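Local structure of tryparedoxin (3S9F) at residues F52-C63 and Y124-L135; T142-A150 and G157-E165. The protein probably works as a thioredoxin-fold disulfide reductase, passing electrons through a pair of redox-active cysteines in the Leishmania detoxification pathway. All blocks are in the same frame, centred on the assembly; numbering follows the deposited sequence. Where two conformers were deposited one is given.

Contact 1: F52-C63 and Y124-L135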
loop_
_atom_site.group_PDB
_atom_site.type_symbol
_atom_site.label_atom_id
_atom_site.label_comp_id
_atom_site.label_asym_id
_atom_site.label_seq_id
_atom_site.Cartn_x
_atom_site.Cartn_y
_atom_site.Cartn_z
ATOM N N PHE A 52 5.085 -13.156 7.906
ATOM C CA PHE A 52 6.504 -12.943 7.681
ATOM C C PHE A 52 6.701 -12.287 6.335
ATOM O O PHE A 52 6.058 -12.669 5.367
ATOM C CB PHE A 52 7.246 -14.285 7.647
ATOM C CG PHE A 52 7.298 -14.961 8.965
ATOM C CD1 PHE A 52 6.297 -15.859 9.350
ATOM C CD2 PHE A 52 8.359 -14.726 9.823
ATOM C CE1 PHE A 52 6.354 -16.501 10.595
ATOM C CE2 PHE A 52 8.425 -15.366 11.064
ATOM C CZ PHE A 52 7.413 -16.248 11.445
ATOM N N PHE A 53 7.581 -11.295 6.280
ATOM C CA PHE A 53 8.128 -10.864 4.985
ATOM C C PHE A 53 9.418 -11.641 4.754
ATOM O O PHE A 53 10.289 -11.679 5.625
ATOM C CB PHE A 53 8.426 -9.369 4.980
ATOM C CG PHE A 53 7.202 -8.512 4.974
ATOM C CD1 PHE A 53 6.326 -8.541 3.891
ATOM C CD2 PHE A 53 6.925 -7.676 6.054
ATOM C CE1 PHE A 53 5.201 -7.742 3.874
ATOM C CE2 PHE A 53 5.789 -6.871 6.046
ATOM C CZ PHE A 53 4.924 -6.914 4.966
ATOM N N TYR A 54 9.549 -12.277 3.587
ATOM C CA TYR A 54 10.747 -13.050 3.292
ATOM C C TYR A 54 11.492 -12.306 2.197
ATOM O O TYR A 54 10.981 -12.168 1.079
ATOM C CB TYR A 54 10.356 -14.447 2.777
ATOM C CG TYR A 54 11.519 -15.341 2.418
ATOM C CD1 TYR A 54 11.481 -16.122 1.260
ATOM C CD2 TYR A 54 12.647 -15.426 3.250
ATOM C CE1 TYR A 54 12.585 -16.971 0.917
ATOM C CE2 TYR A 54 13.732 -16.246 2.923
ATOM C CZ TYR A 54 13.674 -17.023 1.769
ATOM O OH TYR A 54 14.747 -17.829 1.469
ATOM N N PHE A 55 12.672 -11.796 2.539
ATOM C CA PHE A 55 13.515 -11.038 1.594
ATOM C C PHE A 55 14.505 -12.006 1.001
ATOM O O PHE A 55 15.304 -12.599 1.722
ATOM C CB PHE A 55 14.236 -9.901 2.346
ATOM C CG PHE A 55 13.280 -8.894 2.986
ATOM C CD1 PHE A 55 12.698 -9.146 4.249
ATOM C CD2 PHE A 55 12.936 -7.738 2.314
ATOM C CE1 PHE A 55 11.798 -8.241 4.823
ATOM C CE2 PHE A 55 12.053 -6.806 2.867
ATOM C CZ PHE A 55 11.471 -7.058 4.151
ATOM N N SER A 56 14.444 -12.212 -0.320
ATOM C CA SER A 56 15.279 -13.211 -0.943
ATOM C C SER A 56 15.358 -12.882 -2.432
ATOM O O SER A 56 14.659 -11.993 -2.909
ATOM C CB SER A 56 14.660 -14.598 -0.750
ATOM O OG SER A 56 15.565 -15.589 -1.162
ATOM N N ALA A 57 16.205 -13.600 -3.158
ATOM C CA ALA A 57 16.332 -13.399 -4.610
ATOM C C ALA A 57 16.824 -14.676 -5.251
ATOM O O ALA A 57 17.591 -15.454 -4.636
ATOM C CB ALA A 57 17.301 -12.261 -4.919
ATOM N N SER A 58 16.406 -14.878 -6.500
ATOM C CA SER A 58 16.767 -16.068 -7.269
ATOM C C SER A 58 18.287 -16.192 -7.455
ATOM O O SER A 58 18.792 -17.287 -7.638
ATOM C CB SER A 58 16.093 -16.008 -8.642
ATOM O OG SER A 58 16.711 -14.990 -9.425
ATOM N N TRP A 59 18.988 -15.059 -7.365
ATOM C CA TRP A 59 20.410 -14.925 -7.732
ATOM C C TRP A 59 21.371 -15.053 -6.537
ATOM O O TRP A 59 22.607 -15.025 -6.670
ATOM C CB TRP A 59 20.621 -13.596 -8.484
ATOM C CG TRP A 59 20.094 -12.341 -7.797
ATOM C CD1 TRP A 59 19.025 -11.564 -8.206
ATOM C CD2 TRP A 59 20.623 -11.699 -6.633
ATOM N NE1 TRP A 59 18.866 -10.506 -7.364
ATOM C CE2 TRP A 59 19.825 -10.557 -6.387
ATOM C CE3 TRP A 59 21.678 -11.982 -5.759
ATOM C CZ2 TRP A 59 20.048 -9.702 -5.296
ATOM C CZ3 TRP A 59 21.907 -11.130 -4.688
ATOM C CH2 TRP A 59 21.092 -9.999 -4.464
ATOM N N CYS A 60 20.786 -15.220 -5.363
ATOM C CA CYS A 60 21.515 -15.210 -4.119
ATOM C C CYS A 60 21.832 -16.651 -3.689
ATOM O O CYS A 60 20.922 -17.439 -3.447
ATOM C CB CYS A 60 20.660 -14.472 -3.086
ATOM S SG CYS A 60 21.078 -14.815 -1.389
ATOM N N PRO A 61 23.128 -17.009 -3.614
ATOM C CA PRO A 61 23.466 -18.392 -3.236
ATOM C C PRO A 61 23.009 -18.854 -1.838
ATOM O O PRO A 61 22.479 -19.968 -1.723
ATOM C CB PRO A 61 24.996 -18.439 -3.398
ATOM C CG PRO A 61 25.284 -17.398 -4.452
ATOM C CD PRO A 61 24.313 -16.278 -4.111
ATOM N N PRO A 62 23.194 -18.033 -0.779
ATOM C CA PRO A 62 22.639 -18.531 0.476
ATOM C C PRO A 62 21.111 -18.615 0.507
ATOM O O PRO A 62 20.569 -19.456 1.240
ATOM C CB PRO A 62 23.152 -17.528 1.515
ATOM C CG PRO A 62 23.453 -16.318 0.763
ATOM C CD PRO A 62 23.981 -16.811 -0.560
ATOM N N CYS A 63 20.420 -17.769 -0.273
ATOM C CA CYS A 63 18.963 -17.906 -0.421
ATOM C C CYS A 63 18.569 -19.241 -1.017
ATOM O O CYS A 63 17.595 -19.853 -0.575
ATOM C CB CYS A 63 18.356 -16.804 -1.281
ATOM S SG CYS A 63 18.550 -15.150 -0.650
ATOM N N TYR A 124 13.006 -2.350 7.859
ATOM C CA TYR A 124 13.482 -3.435 8.706
ATOM C C TYR A 124 14.983 -3.623 8.647
ATOM O O TYR A 124 15.493 -4.653 9.083
ATOM C CB TYR A 124 12.748 -4.749 8.355
ATOM C CG TYR A 124 11.264 -4.680 8.688
ATOM C CD1 TYR A 124 10.293 -4.702 7.677
ATOM C CD2 TYR A 124 10.832 -4.604 10.013
ATOM C CE1 TYR A 124 8.928 -4.639 7.978
ATOM C CE2 TYR A 124 9.479 -4.555 10.327
ATOM C CZ TYR A 124 8.532 -4.575 9.309
ATOM O OH TYR A 124 7.195 -4.501 9.652
ATOM N N SER A 125 15.678 -2.627 8.093
ATOM C CA SER A 125 17.153 -2.632 8.016
ATOM C C SER A 125 17.654 -3.963 7.457
ATOM O O SER A 125 18.550 -4.595 8.037
ATOM C CB SER A 125 17.762 -2.390 9.397
ATOM O OG SER A 125 17.369 -1.145 9.936
ATOM N N VAL A 126 17.064 -4.400 6.346
ATOM C CA VAL A 126 17.456 -5.655 5.717
ATOM C C VAL A 126 18.705 -5.389 4.884
ATOM O O VAL A 126 18.631 -4.870 3.759
ATOM C CB VAL A 126 16.335 -6.250 4.844
ATOM C CG1 VAL A 126 16.782 -7.619 4.294
ATOM C CG2 VAL A 126 15.065 -6.401 5.677
ATOM N N GLU A 127 19.851 -5.765 5.436
ATOM C CA GLU A 127 21.121 -5.438 4.797
ATOM C C GLU A 127 21.678 -6.595 3.991
ATOM O O GLU A 127 22.606 -6.417 3.195
ATOM C CB GLU A 127 22.131 -4.971 5.837
ATOM C CG GLU A 127 21.859 -3.575 6.337
ATOM C CD GLU A 127 22.318 -3.402 7.753
ATOM O OE1 GLU A 127 23.016 -4.308 8.260
ATOM O OE2 GLU A 127 21.987 -2.363 8.352
ATOM N N SER A 128 21.112 -7.781 4.207
ATOM C CA SER A 128 21.514 -8.976 3.501
ATOM C C SER A 128 20.327 -9.919 3.374
ATOM O O SER A 128 19.328 -9.820 4.110
ATOM C CB SER A 128 22.658 -9.704 4.210
ATOM O OG SER A 128 22.313 -9.966 5.558
ATOM N N ILE A 129 20.460 -10.850 2.456
ATOM C CA ILE A 129 19.411 -11.841 2.253
ATOM C C ILE A 129 20.069 -13.233 2.313
ATOM O O ILE A 129 21.278 -13.339 2.122
ATOM C CB ILE A 129 18.629 -11.597 0.930
ATOM C CG1 ILE A 129 19.582 -11.452 -0.274
ATOM C CG2 ILE A 129 17.706 -10.373 1.066
ATOM C CD1 ILE A 129 18.828 -11.488 -1.619
ATOM N N PRO A 130 19.296 -14.293 2.626
ATOM C CA PRO A 130 17.875 -14.336 2.993
ATOM C C PRO A 130 17.622 -13.757 4.382
ATOM O O PRO A 130 18.442 -13.943 5.292
ATOM C CB PRO A 130 17.548 -15.830 2.991
ATOM C CG PRO A 130 18.861 -16.510 3.332
ATOM C CD PRO A 130 19.948 -15.617 2.733
ATOM N N THR A 131 16.534 -13.009 4.516
ATOM C CA THR A 131 16.122 -12.462 5.817
ATOM C C THR A 131 14.631 -12.701 5.972
ATOM O O THR A 131 13.861 -12.530 5.015
ATOM C CB THR A 131 16.454 -10.949 5.952
ATOM O OG1 THR A 131 17.884 -10.779 6.029
ATOM C CG2 THR A 131 15.843 -10.362 7.236
ATOM N N LEU A 132 14.232 -13.103 7.174
ATOM C CA LEU A 132 12.832 -13.336 7.472
ATOM C C LEU A 132 12.431 -12.474 8.685
ATOM O O LEU A 132 13.044 -12.568 9.754
ATOM C CB LEU A 132 12.651 -14.850 7.712
ATOM C CG LEU A 132 11.367 -15.648 7.626
ATOM C CD1 LEU A 132 10.652 -15.493 6.281
ATOM C CD2 LEU A 132 11.733 -17.133 7.892
ATOM N N ILE A 133 11.427 -11.619 8.479
ATOM C CA ILE A 133 10.951 -10.664 9.474
ATOM C C ILE A 133 9.522 -11.075 9.779
ATOM O O ILE A 133 8.667 -11.082 8.891
ATOM C CB ILE A 133 10.947 -9.204 8.938
ATOM C CG1 ILE A 133 12.330 -8.734 8.433
ATOM C CG2 ILE A 133 10.428 -8.219 10.048
ATOM C CD1 ILE A 133 13.380 -8.607 9.499
ATOM N N GLY A 134 9.267 -11.404 11.042
ATOM C CA GLY A 134 7.939 -11.825 11.503
ATOM C C GLY A 134 7.239 -10.722 12.280
ATOM O O GLY A 134 7.859 -10.004 13.087
ATOM N N LEU A 135 5.948 -10.580 12.021
ATOM C CA LEU A 135 5.153 -9.586 12.691
ATOM C C LEU A 135 3.736 -10.053 12.985
ATOM O O LEU A 135 3.225 -10.939 12.338
ATOM C CB LEU A 135 5.117 -8.295 11.890
ATOM C CG LEU A 135 4.664 -8.377 10.449
ATOM C CD1 LEU A 135 3.917 -7.169 10.022
ATOM C CD2 LEU A 135 5.846 -8.609 9.558
#

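Contact 2: T142-A150 and G157-E165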
loop_
_atom_site.group_PDB
_atom_site.type_symbol
_atom_site.label_atom_id
_atom_site.label_comp_id
_atom_site.label_asym_id
_atom_site.label_seq_id
_atom_site.Cartn_x
_atom_site.Cartn_y
_atom_site.Cartn_z
ATOM N N THR A 142 6.499 -5.855 15.300
ATOM C CA THR A 142 7.522 -6.842 14.964
ATOM C C THR A 142 7.591 -7.931 16.035
ATOM O O THR A 142 7.619 -7.635 17.240
ATOM C CB THR A 142 8.882 -6.185 14.835
ATOM O OG1 THR A 142 8.817 -5.147 13.846
ATOM C CG2 THR A 142 9.949 -7.221 14.427
ATOM N N VAL A 143 7.614 -9.181 15.595
ATOM C CA VAL A 143 7.711 -10.322 16.494
ATOM C C VAL A 143 9.152 -10.830 16.500
ATOM O O VAL A 143 9.731 -11.053 17.565
ATOM C CB VAL A 143 6.726 -11.446 16.089
ATOM C CG1 VAL A 143 7.011 -12.757 16.831
ATOM C CG2 VAL A 143 5.276 -10.999 16.259
ATOM N N THR A 144 9.731 -10.972 15.304
ATOM C CA THR A 144 11.072 -11.542 15.146
ATOM C C THR A 144 11.815 -10.982 13.929
ATOM O O THR A 144 11.231 -10.800 12.859
ATOM C CB THR A 144 11.002 -13.098 15.096
ATOM O OG1 THR A 144 12.316 -13.648 14.969
ATOM C CG2 THR A 144 10.096 -13.603 13.939
ATOM N N THR A 145 13.098 -10.696 14.096
ATOM C CA THR A 145 13.943 -10.302 12.962
ATOM C C THR A 145 15.037 -11.346 12.689
ATOM O O THR A 145 15.858 -11.161 11.793
ATOM C CB THR A 145 14.580 -8.927 13.186
ATOM O OG1 THR A 145 15.437 -8.990 14.333
ATOM C CG2 THR A 145 13.486 -7.869 13.422
ATOM N N ARG A 146 15.030 -12.440 13.452
ATOM C CA ARG A 146 16.101 -13.446 13.404
ATOM C C ARG A 146 15.599 -14.822 12.959
ATOM O O ARG A 146 16.255 -15.846 13.204
ATOM C CB ARG A 146 16.721 -13.572 14.807
ATOM C CG ARG A 146 15.646 -13.901 15.891
ATOM C CD ARG A 146 16.204 -14.039 17.313
ATOM N NE ARG A 146 16.393 -15.439 17.695
ATOM C CZ ARG A 146 15.712 -16.080 18.646
ATOM N NH1 ARG A 146 14.785 -15.457 19.366
ATOM N NH2 ARG A 146 15.978 -17.358 18.894
ATOM N N ALA A 147 14.443 -14.855 12.302
ATOM C CA ALA A 147 13.783 -16.117 12.024
ATOM C C ALA A 147 14.546 -16.970 10.995
ATOM O O ALA A 147 14.444 -18.186 11.035
ATOM C CB ALA A 147 12.355 -15.879 11.579
ATOM N N ARG A 148 15.316 -16.332 10.107
ATOM C CA ARG A 148 16.157 -17.101 9.136
ATOM C C ARG A 148 17.139 -17.989 9.913
ATOM O O ARG A 148 17.164 -19.210 9.698
ATOM C CB ARG A 148 16.895 -16.178 8.149
ATOM C CG ARG A 148 17.766 -16.912 7.110
ATOM C CD ARG A 148 19.065 -17.411 7.745
ATOM N NE ARG A 148 19.920 -18.097 6.788
ATOM C CZ ARG A 148 20.912 -17.501 6.132
ATOM N NH1 ARG A 148 21.160 -16.216 6.340
ATOM N NH2 ARG A 148 21.651 -18.186 5.268
ATOM N N HIS A 149 17.910 -17.395 10.817
ATOM C CA HIS A 149 18.836 -18.182 11.604
ATOM C C HIS A 149 18.125 -19.094 12.611
ATOM O O HIS A 149 18.500 -20.274 12.740
ATOM C CB HIS A 149 19.933 -17.291 12.197
ATOM C CG HIS A 149 20.909 -16.804 11.163
ATOM N ND1 HIS A 149 21.666 -17.665 10.397
ATOM C CD2 HIS A 149 21.225 -15.555 10.746
ATOM C CE1 HIS A 149 22.413 -16.968 9.558
ATOM N NE2 HIS A 149 22.166 -15.684 9.752
ATOM N N ALA A 150 17.076 -18.595 13.262
ATOM C CA ALA A 150 16.318 -19.396 14.227
ATOM C C ALA A 150 15.751 -20.686 13.613
ATOM O O ALA A 150 15.865 -21.771 14.202
ATOM C CB ALA A 150 15.206 -18.557 14.857
ATOM N N GLY A 157 10.351 -26.044 14.673
ATOM C CA GLY A 157 9.561 -24.859 15.074
ATOM C C GLY A 157 9.081 -24.943 16.515
ATOM O O GLY A 157 8.071 -24.351 16.887
ATOM N N GLU A 158 9.810 -25.703 17.328
ATOM C CA GLU A 158 9.463 -25.857 18.736
ATOM C C GLU A 158 9.545 -24.529 19.485
ATOM O O GLU A 158 8.846 -24.341 20.481
ATOM C CB GLU A 158 10.335 -26.920 19.395
ATOM C CG GLU A 158 10.114 -28.314 18.823
ATOM C CD GLU A 158 10.705 -29.408 19.677
ATOM O OE1 GLU A 158 11.684 -29.150 20.411
ATOM O OE2 GLU A 158 10.186 -30.541 19.606
ATOM N N GLN A 159 10.372 -23.603 18.994
ATOM C CA GLN A 159 10.483 -22.278 19.612
ATOM C C GLN A 159 9.870 -21.149 18.777
ATOM O O GLN A 159 10.094 -19.966 19.068
ATOM C CB GLN A 159 11.943 -21.965 19.936
ATOM C CG GLN A 159 12.553 -22.923 20.930
ATOM C CD GLN A 159 14.016 -22.640 21.209
ATOM O OE1 GLN A 159 14.436 -21.484 21.319
ATOM N NE2 GLN A 159 14.801 -23.698 21.341
ATOM N N PHE A 160 9.113 -21.527 17.747
ATOM C CA PHE A 160 8.350 -20.580 16.924
ATOM C C PHE A 160 7.480 -19.691 17.835
ATOM O O PHE A 160 6.845 -20.197 18.760
ATOM C CB PHE A 160 7.454 -21.355 15.952
ATOM C CG PHE A 160 6.590 -20.481 15.088
ATOM C CD1 PHE A 160 7.032 -20.086 13.828
ATOM C CD2 PHE A 160 5.341 -20.038 15.531
ATOM C CE1 PHE A 160 6.236 -19.258 13.023
ATOM C CE2 PHE A 160 4.544 -19.212 14.731
ATOM C CZ PHE A 160 5.001 -18.824 13.473
ATOM N N PRO A 161 7.387 -18.373 17.554
ATOM C CA PRO A 161 7.896 -17.620 16.425
ATOM C C PRO A 161 9.234 -16.940 16.676
ATOM O O PRO A 161 9.499 -15.912 16.053
ATOM C CB PRO A 161 6.802 -16.556 16.231
ATOM C CG PRO A 161 6.434 -16.210 17.675
ATOM C CD PRO A 161 6.556 -17.531 18.436
ATOM N N TRP A 162 10.066 -17.481 17.560
ATOM C CA TRP A 162 11.418 -16.988 17.741
ATOM C C TRP A 162 11.535 -15.512 18.096
ATOM O O TRP A 162 12.325 -14.787 17.534
ATOM C CB TRP A 162 12.245 -17.297 16.490
ATOM C CG TRP A 162 12.066 -18.694 16.008
ATOM C CD1 TRP A 162 12.431 -19.832 16.656
ATOM C CD2 TRP A 162 11.487 -19.113 14.773
ATOM N NE1 TRP A 162 12.107 -20.920 15.916
ATOM C CE2 TRP A 162 11.528 -20.508 14.748
ATOM C CE3 TRP A 162 10.941 -18.439 13.686
ATOM C CZ2 TRP A 162 11.056 -21.236 13.690
ATOM C CZ3 TRP A 162 10.461 -19.164 12.646
ATOM C CH2 TRP A 162 10.522 -20.546 12.645
ATOM N N ARG A 163 10.761 -15.093 19.080
ATOM C CA ARG A 163 10.665 -13.685 19.464
ATOM C C ARG A 163 12.028 -13.104 19.766
ATOM O O ARG A 163 12.854 -13.767 20.413
ATOM C CB ARG A 163 9.791 -13.521 20.704
ATOM C CG ARG A 163 8.356 -13.890 20.506
ATOM C CD ARG A 163 7.472 -13.299 21.606
ATOM N NE ARG A 163 6.138 -13.153 21.055
ATOM C CZ ARG A 163 5.673 -12.045 20.486
ATOM N NH1 ARG A 163 6.408 -10.933 20.443
ATOM N NH2 ARG A 163 4.454 -12.052 19.984
ATOM N N ASP A 164 12.253 -11.873 19.322
ATOM C CA ASP A 164 13.497 -11.166 19.601
ATOM C C ASP A 164 13.687 -10.937 21.088
ATOM O O ASP A 164 12.703 -10.833 21.837
ATOM C CB ASP A 164 13.530 -9.828 18.871
ATOM C CG ASP A 164 13.821 -9.983 17.395
ATOM O OD1 ASP A 164 13.886 -11.129 16.909
ATOM O OD2 ASP A 164 14.000 -8.949 16.724
ATOM N N GLU A 165 14.962 -10.843 21.484
ATOM C CA GLU A 165 15.428 -10.657 22.875
ATOM C C GLU A 165 14.898 -11.714 23.846
ATOM O O GLU A 165 15.012 -12.916 23.574
ATOM C CB GLU A 165 15.206 -9.217 23.385
ATOM C CG GLU A 165 13.750 -8.782 23.560
ATOM C CD GLU A 165 13.476 -7.406 22.971
ATOM O OE1 GLU A 165 13.869 -6.399 23.595
ATOM O OE2 GLU A 165 12.866 -7.329 21.882
#

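Contact 1: F52-C63 and Y124-L135
Val126 covers one face of the Phe55 ring: its CG2 sits 3.8 Å from the ring centroid and only 8° off the ring normal, a CH-pi contact over the middle of that face. At the ring's edge, near its plane, comes the carbonyl O of Thr131, while CE1 reaches Ile133 CG1 at 3.7 Å. A first torsion of -61°, with CG beside the backbone N, turns the ring toward Val126 and Ile133; Leu120 and Thr121 of helix 114-123 pack on it as well. On the other side of the sheet, the Tyr54 ring carries Ser56 CB over one face, and its CD2 meets Leu132 CD1 at 3.6 Å. Its hydroxyl passes close to Pro130 CB and is hydrogen-bonded to Thr67. Phe52, on the same side as Tyr54, places CD2 3.4 Å from Gly134 CA.

Strands 52-56 and 131-135 run antiparallel, with the rings of Phe53 and Phe55 on one face and those of Phe52 and Tyr54 on the other. Phe53 and Ile133 form one hydrogen-bonded pair, and Phe55 and Thr131 the next; the Phe55 N to Thr131 O bond is 2.8 Å long and fairly straight at 165°.

Beyond the strands, Ile129 CD1 fits among Ala57, Trp59, Cys60 and Cys63. Pro130 follows a cis peptide bond, and its N lies 3.5 Å from Cys63 SG. Cys60, at the N-cap of helix 61-77, and Cys63 are the pair seen joined as a disulfide in a structure of this protein. A CxxC at a helix start faced by a cis-proline is the hallmark of the thioredoxin-fold active site.

Contact 2: T142-A150 and G157-E165
Trp162 turns one face of its indole to Ala150: CB of the alanine stands 3.6 Å from the centroid of the five-membered ring, a CH-pi contact. Ala147 CB approaches the six-membered ring obliquely, 3.6 Å from Trp162 CE3, and Phe160 CA covers the opposite face. The indole NE1 is hydrogen-bonded to Asp154, just past helix 147-153, which would limit the ring's rotation.

Thr145 meets Asp164 nearly perpendicularly, and the carboxylate takes two bonds, each on the syn side but tilted out of the carboxylate plane. OD1 accepts from Thr145 N, and OD2 accepts from Thr145 OG1 at 2.8 Å. That hydroxyl lies between the backbone N and the carbonyl carbon (chi1 63°), which brings it round to the same carboxylate as its own amide. Thr144 OG1, by contrast, donates to Trp162 O over 2.8 Å from above the carbonyl plane.

The Arg146 chain, bent at chi3, runs alongside Asp164, pointing the other way; Trp162 CB lies over the guanidinium face and Arg163 O at its edge, 2.8 Å from NH1. Farther along, Val143 CG1 touches Pro161 CG at 3.6 Å.

Asp164 N also bonds to Val143 O, tying the C-terminal tail to the edge of the sheet. There Val143 and Thr144 together oppose the single residue Gly134, a classic beta bulge at the last strand of this thioredoxin-like fold.

Contact 1 closes before contact 2 opens along the chain, and their centres lie 14 Å apart. They share one mixed sheet: strand 50-56 pairs with strand 131-136, which pairs in turn with 142-144, the outermost strand on that side within the chain. Gly134 joins them directly, with probable hydrogen bonds between Gly134 O and Val143 N and between Gly134 N and Thr144 O. Ala147 of helix 147-153 packs on Phe52 and Leu132, and Phe160 on Phe52, so helix and tail lie against the sheet face bearing Phe52 and Leu132. Contact 1 holds the CxxC motif and the cis-proline, while contact 2 fastens the chain's end at the margin of the same sheet.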